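Alpha-1,3-glucanase (Paenibacillus glycanilyticus, PDB 6K0P) probably hydrolyses the alpha-1,3-glycosidic bonds of alpha-1,3-glucan as a glycoside hydrolase family 87 enzyme. Local coordinates at residues Pro239-Thr253 with Asp270-Asp282. The protein carries 1 engineered substitution. Numbering follows the deposited sequence.
Sequences PWYTKLVAPQSQSNT and DLSAWGNYINRVD. With GLC (alpha-D-glucopyranose), chain B; GLC (alpha-D-glucopyranose), chain D; SO4 (sulfate ion), chain H.
Leu244 and Trp274 sit on parallel strands, 242-245 and 271-274, in successive turns of a right-handed beta-helix, the fold of the pectate lyase-like clan. Leu244 N donates to Ser272 O, and Leu244 O accepts from Trp274 N at 2.7 Å. On one face CB and CG of Lys243 approach the Trp274 ring obliquely, and Lys243 NZ makes a weak hydrogen bond to O5 of a bound glucose. On the other face Leu244 CD1 meets Leu271 CD1 at 4.1 Å.

Beyond the strands the 247-253 loop wraps around the Asn276 side chain. Its ND2 donates to Pro247 O and Thr253 OG1, each at 2.8 Å and close to the amide plane. Its OD1 accepts from Thr253 N at 2.9 Å. With chi1 at 65°, CG lies between the backbone N and the carbonyl carbon, and both ends of the amide are tied to that loop. Gln248 NE2 donates to Gly275 O from above the carbonyl plane, and Gln248 OE1 is 3.0 Å from O4 of the chain D glucose.

Asn252 CA makes a CH-pi contact over one face of the Tyr277 ring, and water 2 links Asn252 O to Tyr277 OH. Farther along, Arg280 and Asp282 form a salt bridge and bind the chain B glucose. Asn279 OD1, also held by Asn124, accepts from Asn252 ND2 at 3.0 Å. Asn252 OD1 accepts from Ile278 N at 2.8 Å.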
loop_
_atom_site.group_PDB
_atom_site.type_symbol
_atom_site.label_atom_id
_atom_site.label_comp_id
_atom_site.label_asym_id
_atom_site.label_seq_id
_atom_site.Cartn_x
_atom_site.Cartn_y
_atom_site.Cartn_z
ATOM N N PRO A 239 -2.878 13.213 13.755
ATOM C CA PRO A 239 -2.308 11.855 13.834
ATOM C C PRO A 239 -0.945 11.771 14.511
ATOM O O PRO A 239 -0.609 10.708 15.050
ATOM C CB PRO A 239 -2.256 11.391 12.367
ATOM C CG PRO A 239 -2.297 12.647 11.561
ATOM C CD PRO A 239 -3.125 13.636 12.366
ATOM N N TRP A 240 -0.143 12.837 14.496
ATOM C CA TRP A 240 1.112 12.828 15.247
ATOM C C TRP A 240 0.896 12.963 16.747
ATOM O O TRP A 240 1.842 12.751 17.515
ATOM C CB TRP A 240 2.033 13.958 14.765
ATOM C CG TRP A 240 2.883 13.589 13.578
ATOM C CD1 TRP A 240 2.590 13.800 12.255
ATOM C CD2 TRP A 240 4.164 12.943 13.607
ATOM N NE1 TRP A 240 3.623 13.337 11.460
ATOM C CE2 TRP A 240 4.594 12.800 12.267
ATOM C CE3 TRP A 240 4.991 12.468 14.637
ATOM C CZ2 TRP A 240 5.815 12.204 11.931
ATOM C CZ3 TRP A 240 6.203 11.874 14.297
ATOM C CH2 TRP A 240 6.601 11.752 12.959
ATOM N N TYR A 241 -0.312 13.317 17.187
ATOM C CA TYR A 241 -0.553 13.626 18.595
ATOM C C TYR A 241 -1.471 12.634 19.289
ATOM O O TYR A 241 -1.131 12.148 20.368
ATOM C CB TYR A 241 -1.128 15.042 18.729
ATOM C CG TYR A 241 -0.215 16.102 18.184
ATOM C CD1 TYR A 241 0.984 16.396 18.815
ATOM C CD2 TYR A 241 -0.539 16.788 17.021
ATOM C CE1 TYR A 241 1.840 17.374 18.307
ATOM C CE2 TYR A 241 0.298 17.755 16.507
ATOM C CZ TYR A 241 1.482 18.041 17.158
ATOM O OH TYR A 241 2.316 19.007 16.639
ATOM N N THR A 242 -2.640 12.341 18.721
ATOM C CA THR A 242 -3.571 11.388 19.325
ATOM C C THR A 242 -3.209 10.007 18.806
ATOM O O THR A 242 -3.353 9.737 17.610
ATOM C CB THR A 242 -5.005 11.727 18.934
ATOM O OG1 THR A 242 -5.352 13.012 19.465
ATOM C CG2 THR A 242 -5.979 10.672 19.484
ATOM N N LYS A 243 -2.743 9.135 19.699
ATOM C CA LYS A 243 -2.304 7.790 19.341
ATOM C C LYS A 243 -3.163 6.779 20.081
ATOM O O LYS A 243 -3.111 6.704 21.315
ATOM C CB LYS A 243 -0.836 7.591 19.732
ATOM C CG LYS A 243 0.104 8.586 19.056
ATOM C CD LYS A 243 1.515 8.481 19.633
ATOM C CE LYS A 243 2.451 9.513 19.013
ATOM N NZ LYS A 243 3.853 9.276 19.474
ATOM N N LEU A 244 -3.926 5.989 19.332
ATOM C CA LEU A 244 -4.660 4.867 19.898
ATOM C C LEU A 244 -3.752 3.648 19.802
ATOM O O LEU A 244 -3.270 3.315 18.712
ATOM C CB LEU A 244 -5.954 4.642 19.120
ATOM C CG LEU A 244 -6.845 5.866 18.895
ATOM C CD1 LEU A 244 -8.164 5.433 18.236
ATOM C CD2 LEU A 244 -7.105 6.629 20.192
ATOM N N VAL A 245 -3.483 3.009 20.934
ATOM C CA VAL A 245 -2.396 2.041 21.032
ATOM C C VAL A 245 -2.955 0.697 21.486
ATOM O O VAL A 245 -3.481 0.581 22.601
ATOM C CB VAL A 245 -1.291 2.536 21.984
ATOM C CG1 VAL A 245 -0.156 1.530 22.053
ATOM C CG2 VAL A 245 -0.762 3.896 21.524
ATOM N N ALA A 246 -2.816 -0.322 20.638
ATOM C CA ALA A 246 -3.117 -1.680 21.072
ATOM C C ALA A 246 -2.086 -2.100 22.120
ATOM O O ALA A 246 -0.936 -1.662 22.074
ATOM C CB ALA A 246 -3.041 -2.638 19.881
ATOM N N PRO A 247 -2.470 -2.952 23.094
ATOM C CA PRO A 247 -1.518 -3.326 24.151
ATOM C C PRO A 247 -0.260 -3.941 23.571
ATOM O O PRO A 247 -0.314 -5.017 22.973
ATOM C CB PRO A 247 -2.304 -4.342 24.991
ATOM C CG PRO A 247 -3.742 -3.978 24.749
ATOM C CD PRO A 247 -3.796 -3.555 23.305
ATOM N N GLN A 248 0.872 -3.256 23.722
ATOM C CA GLN A 248 2.069 -3.649 22.991
ATOM C C GLN A 248 2.777 -4.855 23.590
ATOM O O GLN A 248 3.634 -5.438 22.919
ATOM C CB GLN A 248 3.013 -2.453 22.830
ATOM C CG GLN A 248 2.447 -1.377 21.898
ATOM C CD GLN A 248 2.270 -1.891 20.482
ATOM O OE1 GLN A 248 3.146 -2.566 19.945
ATOM N NE2 GLN A 248 1.136 -1.585 19.874
ATOM N N SER A 249 2.431 -5.247 24.814
ATOM C CA SER A 249 2.934 -6.496 25.372
ATOM C C SER A 249 2.110 -7.701 24.938
ATOM O O SER A 249 2.472 -8.833 25.275
ATOM C CB SER A 249 2.998 -6.412 26.900
ATOM O OG SER A 249 1.701 -6.286 27.453
ATOM N N GLN A 250 1.015 -7.484 24.218
ATOM C CA GLN A 250 0.255 -8.540 23.570
ATOM C C GLN A 250 0.558 -8.522 22.074
ATOM O O GLN A 250 1.150 -7.578 21.549
ATOM C CB GLN A 250 -1.249 -8.342 23.813
ATOM C CG GLN A 250 -1.639 -8.412 25.285
ATOM C CD GLN A 250 -3.036 -7.878 25.558
ATOM O OE1 GLN A 250 -3.878 -7.789 24.662
ATOM N NE2 GLN A 250 -3.280 -7.513 26.802
ATOM N N SER A 251 0.163 -9.586 21.385
ATOM C CA SER A 251 0.349 -9.654 19.946
ATOM C C SER A 251 -0.951 -10.056 19.265
ATOM O O SER A 251 -1.701 -10.910 19.760
ATOM C CB SER A 251 1.478 -10.613 19.548
ATOM O OG SER A 251 1.110 -11.955 19.786
ATOM N N ASN A 252 -1.221 -9.413 18.127
ATOM C CA ASN A 252 -2.326 -9.787 17.242
ATOM C C ASN A 252 -3.691 -9.673 17.913
ATOM O O ASN A 252 -4.537 -10.547 17.737
ATOM C CB ASN A 252 -2.147 -11.204 16.679
ATOM C CG ASN A 252 -0.806 -11.410 15.993
ATOM O OD1 ASN A 252 -0.141 -10.461 15.588
ATOM N ND2 ASN A 252 -0.404 -12.665 15.861
ATOM N N THR A 253 -3.929 -8.597 18.667
ATOM C CA THR A 253 -5.220 -8.357 19.313
ATOM C C THR A 253 -6.128 -7.586 18.360
ATOM O O THR A 253 -5.709 -6.563 17.808
ATOM C CB THR A 253 -5.035 -7.529 20.590
ATOM O OG1 THR A 253 -3.834 -7.915 21.270
ATOM C CG2 THR A 253 -6.219 -7.730 21.531
ATOM N N ASP A 270 -8.419 12.532 12.350
ATOM C CA ASP A 270 -7.361 13.317 12.992
ATOM C C ASP A 270 -6.699 12.562 14.147
ATOM O O ASP A 270 -6.532 13.089 15.244
ATOM C CB ASP A 270 -7.861 14.697 13.432
ATOM C CG ASP A 270 -8.475 15.489 12.293
ATOM O OD1 ASP A 270 -8.131 15.244 11.113
ATOM O OD2 ASP A 270 -9.296 16.380 12.578
ATOM N N LEU A 271 -6.296 11.323 13.886
ATOM C CA LEU A 271 -5.686 10.514 14.932
ATOM C C LEU A 271 -4.879 9.403 14.280
ATOM O O LEU A 271 -4.983 9.157 13.078
ATOM C CB LEU A 271 -6.753 9.956 15.891
ATOM C CG LEU A 271 -7.931 9.155 15.305
ATOM C CD1 LEU A 271 -7.530 7.726 14.938
ATOM C CD2 LEU A 271 -9.113 9.153 16.284
ATOM N N SER A 272 -4.101 8.709 15.096
ATOM C CA SER A 272 -3.372 7.541 14.634
ATOM C C SER A 272 -3.745 6.323 15.465
ATOM O O SER A 272 -4.241 6.436 16.594
ATOM C CB SER A 272 -1.845 7.749 14.650
ATOM O OG SER A 272 -1.388 7.994 15.974
ATOM N N ALA A 273 -3.536 5.146 14.871
ATOM C CA ALA A 273 -3.798 3.881 15.540
ATOM C C ALA A 273 -2.611 2.962 15.312
ATOM O O ALA A 273 -2.205 2.728 14.163
ATOM C CB ALA A 273 -5.084 3.228 15.035
ATOM N N TRP A 274 -2.064 2.458 16.409
ATOM C CA TRP A 274 -0.829 1.684 16.437
ATOM C C TRP A 274 -1.184 0.285 16.923
ATOM O O TRP A 274 -1.336 0.055 18.126
ATOM C CB TRP A 274 0.191 2.388 17.338
ATOM C CG TRP A 274 0.591 3.693 16.715
ATOM C CD1 TRP A 274 0.011 4.919 16.919
ATOM C CD2 TRP A 274 1.603 3.883 15.729
ATOM N NE1 TRP A 274 0.621 5.866 16.125
ATOM C CE2 TRP A 274 1.603 5.254 15.386
ATOM C CE3 TRP A 274 2.514 3.029 15.101
ATOM C CZ2 TRP A 274 2.478 5.787 14.439
ATOM C CZ3 TRP A 274 3.387 3.561 14.159
ATOM C CH2 TRP A 274 3.365 4.927 13.844
ATOM N N GLY A 275 -1.347 -0.641 15.984
ATOM C CA GLY A 275 -1.746 -1.988 16.314
ATOM C C GLY A 275 -0.603 -2.795 16.887
ATOM O O GLY A 275 0.541 -2.353 16.985
ATOM N N ASN A 276 -0.928 -4.023 17.285
ATOM C CA ASN A 276 0.083 -4.923 17.827
ATOM C C ASN A 276 0.195 -6.217 17.027
ATOM O O ASN A 276 0.725 -7.216 17.530
ATOM C CB ASN A 276 -0.159 -5.190 19.313
ATOM C CG ASN A 276 -1.452 -5.935 19.565
ATOM O OD1 ASN A 276 -2.135 -6.348 18.627
ATOM N ND2 ASN A 276 -1.800 -6.100 20.846
ATOM N N TYR A 277 -0.287 -6.226 15.785
ATOM C CA TYR A 277 -0.093 -7.394 14.942
ATOM C C TYR A 277 1.374 -7.504 14.563
ATOM O O TYR A 277 2.027 -6.504 14.251
ATOM C CB TYR A 277 -0.978 -7.338 13.686
ATOM C CG TYR A 277 -2.387 -7.789 13.990
ATOM C CD1 TYR A 277 -3.319 -6.897 14.506
ATOM C CD2 TYR A 277 -2.774 -9.119 13.810
ATOM C CE1 TYR A 277 -4.612 -7.302 14.817
ATOM C CE2 TYR A 277 -4.068 -9.538 14.131
ATOM C CZ TYR A 277 -4.976 -8.620 14.630
ATOM O OH TYR A 277 -6.265 -8.997 14.966
ATOM N N ILE A 278 1.893 -8.730 14.644
ATOM C CA ILE A 278 3.236 -9.053 14.184
ATOM C C ILE A 278 3.220 -10.050 13.044
ATOM O O ILE A 278 4.285 -10.436 12.553
ATOM C CB ILE A 278 4.139 -9.533 15.335
ATOM C CG1 ILE A 278 3.530 -10.764 16.012
ATOM C CG2 ILE A 278 4.339 -8.395 16.334
ATOM C CD1 ILE A 278 4.454 -11.417 17.034
ATOM N N ASN A 279 2.040 -10.489 12.623
ATOM C CA ASN A 279 1.885 -11.326 11.444
ATOM C C ASN A 279 0.438 -11.217 10.994
ATOM O O ASN A 279 -0.417 -10.673 11.701
ATOM C CB ASN A 279 2.283 -12.791 11.712
ATOM C CG ASN A 279 1.484 -13.413 12.840
ATOM O OD1 ASN A 279 1.881 -13.345 14.005
ATOM N ND2 ASN A 279 0.344 -14.012 12.503
ATOM N N ARG A 280 0.178 -11.743 9.806
ATOM C CA ARG A 280 -1.159 -11.732 9.238
ATOM C C ARG A 280 -2.017 -12.798 9.901
ATOM O O ARG A 280 -1.548 -13.911 10.176
ATOM C CB ARG A 280 -1.061 -12.014 7.739
ATOM C CG ARG A 280 -2.377 -12.017 6.999
ATOM C CD ARG A 280 -2.120 -12.158 5.505
ATOM N NE ARG A 280 -3.366 -12.242 4.757
ATOM C CZ ARG A 280 -3.467 -12.047 3.446
ATOM N NH1 ARG A 280 -2.390 -11.751 2.736
ATOM N NH2 ARG A 280 -4.647 -12.137 2.842
ATOM N N VAL A 281 -3.275 -12.442 10.157
ATOM C CA VAL A 281 -4.312 -13.372 10.592
ATOM C C VAL A 281 -5.547 -13.063 9.761
ATOM O O VAL A 281 -5.921 -11.894 9.620
ATOM C CB VAL A 281 -4.622 -13.213 12.094
ATOM C CG1 VAL A 281 -5.630 -14.277 12.554
ATOM C CG2 VAL A 281 -3.338 -13.290 12.924
ATOM N N ASP A 282 -6.171 -14.092 9.197
ATOM C CA ASP A 282 -7.298 -13.894 8.297
ATOM C C ASP A 282 -8.602 -14.058 9.069
ATOM O O ASP A 282 -8.913 -15.156 9.557
ATOM C CB ASP A 282 -7.242 -14.851 7.107
ATOM C CG ASP A 282 -6.062 -14.576 6.192
ATOM O OD1 ASP A 282 -5.577 -13.428 6.150
ATOM O OD2 ASP A 282 -5.626 -15.514 5.503
HETATM C C1 GLC B . -8.211 -13.222 3.081
HETATM C C2 GLC B . -9.602 -13.494 3.619
HETATM C C3 GLC B . -10.278 -12.182 3.944
HETATM C C4 GLC B . -9.405 -11.350 4.876
HETATM C C5 GLC B . -8.067 -11.119 4.229
HETATM C C6 GLC B . -7.074 -10.431 5.153
HETATM O O1 GLC B . -8.393 -12.634 1.839
HETATM O O2 GLC B . -10.304 -14.260 2.634
HETATM O O3 GLC B . -11.442 -12.478 4.696
HETATM O O4 GLC B . -9.987 -10.100 5.144
HETATM O O5 GLC B . -7.502 -12.352 3.911
HETATM O O6 GLC B . -6.883 -11.060 6.388
HETATM C C1 GLC D . 8.367 2.056 20.463
HETATM C C2 GLC D . 8.847 0.955 19.525
HETATM C C3 GLC D . 7.720 0.024 19.098
HETATM C C4 GLC D . 7.061 -0.498 20.360
HETATM C C5 GLC D . 6.670 0.657 21.267
HETATM C C6 GLC D . 5.998 0.094 22.513
HETATM O O2 GLC D . 9.541 1.520 18.433
HETATM O O3 GLC D . 8.305 -1.059 18.448
HETATM O O4 GLC D . 5.879 -1.234 20.083
HETATM O O5 GLC D . 7.796 1.462 21.591
HETATM O O6 GLC D . 6.941 -0.617 23.297
HETATM S S SO4 H . -0.121 -12.440 23.591
HETATM O O1 SO4 H . 0.559 -13.058 22.456
HETATM O O2 SO4 H . -1.182 -11.559 23.117
HETATM O O3 SO4 H . -0.696 -13.521 24.409
HETATM O O4 SO4 H . 0.847 -11.698 24.403
HETATM O O HOH W 1 2.878 -7.060 19.463
HETATM O O HOH W 2 -6.345 -11.488 16.041
HETATM O O HOH W 3 -3.807 -4.505 16.931
#